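Local atomic coordinates of FTT_1639c (Francisella tularensis subsp. tularensis, PDB entry 7KZW), a protein that is of unknown function, the crystallised chain being the C-terminal part of a predicted membrane protein. Residues I108-N112 / A113-D117. The protein carries 3 engineered substitutions. Residues are numbered along the deposited sequence; the frame is centred on the assembly and turned at random.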
# COMPACT_ATOMS: atom_id res chain seq x y z
N ILE A 108 0.59 7.70 5.85
CA ILE A 108 1.86 8.27 6.25
C ILE A 108 2.67 7.11 6.79
O ILE A 108 2.29 6.48 7.80
CB ILE A 108 1.69 9.33 7.34
CG1 ILE A 108 0.78 10.43 6.85
CG2 ILE A 108 3.10 9.89 7.73
CD1 ILE A 108 0.57 11.54 7.90
N ALA A 109 3.83 6.85 6.20
CA ALA A 109 4.68 5.72 6.61
C ALA A 109 6.06 6.23 6.98
O ALA A 109 6.68 6.97 6.22
CB ALA A 109 4.75 4.69 5.48
N TYR A 110 6.55 5.85 8.17
CA TYR A 110 7.87 6.30 8.60
C TYR A 110 8.83 5.12 8.60
O TYR A 110 8.55 4.10 9.25
CB TYR A 110 7.83 6.85 10.03
CG TYR A 110 6.97 8.02 10.16
CD1 TYR A 110 7.45 9.29 9.93
CD2 TYR A 110 5.63 7.84 10.50
CE1 TYR A 110 6.58 10.42 10.06
CE2 TYR A 110 4.81 8.88 10.63
CZ TYR A 110 5.27 10.15 10.42
OH TYR A 110 4.36 11.18 10.60
N ALA A 111 10.01 5.31 8.01
CA ALA A 111 11.04 4.28 8.05
C ALA A 111 12.36 5.00 8.19
O ALA A 111 12.63 5.94 7.43
CB ALA A 111 11.02 3.44 6.75
N ASN A 112 13.16 4.58 9.18
CA ASN A 112 14.57 5.03 9.32
C ASN A 112 14.72 6.51 9.08
O ASN A 112 15.46 6.94 8.19
CB ASN A 112 15.47 4.31 8.34
CG ASN A 112 15.71 2.93 8.73
OD1 ASN A 112 15.41 2.52 9.87
ND2 ASN A 112 16.26 2.16 7.80
N ALA A 113 13.99 7.29 9.85
CA ALA A 113 14.09 8.75 9.81
C ALA A 113 13.48 9.40 8.55
O ALA A 113 13.81 10.55 8.23
CB ALA A 113 15.52 9.23 10.06
N ILE A 114 12.58 8.76 7.82
CA ILE A 114 12.02 9.40 6.64
C ILE A 114 10.51 9.17 6.63
O ILE A 114 10.03 8.06 6.90
CB ILE A 114 12.64 8.88 5.33
CG1 ILE A 114 14.19 8.91 5.30
CG2 ILE A 114 12.07 9.64 4.17
CD1 ILE A 114 14.85 10.26 5.49
N GLU A 115 9.75 10.17 6.20
CA GLU A 115 8.31 10.09 6.07
C GLU A 115 7.96 9.91 4.59
O GLU A 115 8.50 10.64 3.73
CB GLU A 115 7.65 11.36 6.61
CG GLU A 115 6.20 11.46 6.31
CD GLU A 115 5.52 12.71 6.85
OE1 GLU A 115 6.10 13.41 7.69
OE2 GLU A 115 4.39 12.98 6.40
N TYR A 116 7.09 8.95 4.30
CA TYR A 116 6.55 8.70 2.97
C TYR A 116 5.05 8.87 3.04
O TYR A 116 4.38 8.22 3.86
CB TYR A 116 6.94 7.27 2.47
CG TYR A 116 8.43 7.07 2.54
CD1 TYR A 116 9.06 6.65 3.72
CD2 TYR A 116 9.27 7.46 1.46
CE1 TYR A 116 10.47 6.56 3.82
CE2 TYR A 116 10.67 7.36 1.55
CZ TYR A 116 11.25 6.93 2.72
OH TYR A 116 12.64 6.86 2.83
N ASP A 117 4.48 9.71 2.17
CA ASP A 117 3.06 10.02 2.21
C ASP A 117 2.38 9.59 0.92
O ASP A 117 2.98 9.65 -0.17
CB ASP A 117 2.90 11.53 2.17
CG ASP A 117 3.27 12.19 3.45
OD1 ASP A 117 3.45 11.52 4.48
OD2 ASP A 117 3.42 13.43 3.41
O HOH W 1 13.83 5.92 5.18
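Glu115 runs its side chain past Tyr110 and the diagonal Ile108 on one face of a beta hairpin with a two-residue turn. Its CB lies 3.7 Å from Tyr110 CE1, and CG rests against both that ring atom and Ile108 CG2. With CG anti to the backbone N (chi1 170°) and the chain extended beyond it, the carboxylate is carried along the Tyr110 side chain, its plane turned 56° from the ring. There the two oxygens part: Glu115 OE1 stays 3.8 Å from Tyr110 CE1, whereas Glu115 OE2 turns to Ile108 CG2. The same Glu115 OE2 comes within 2.6 Å of Asp117 OD1. Asp117 in turn lies side by side with Ile108.

Beneath these side chains, Ala109 and Tyr116 exchange two backbone hydrogen bonds, and Ala111 and Ile114 close a type I' turn through Asn112 and Ala113. The Ile114 N to Ala111 O bond (2.8 Å) is the bent one, its donor standing 47° out of the carbonyl plane. A water reinforces this oxygen, donating to Ala111 O at 2.6 Å and hydrogen-bonding Tyr116 OH in the plane of the ring, on the opposite sheet face. Strands 48-58 and 6-16 flank the hairpin within the mixed sheet. Two carboxylate oxygens so close together, beside an isoleucine methyl, are consistent with one of the two acids being protonated, its pKa probably raised by the neighbouring carboxylate.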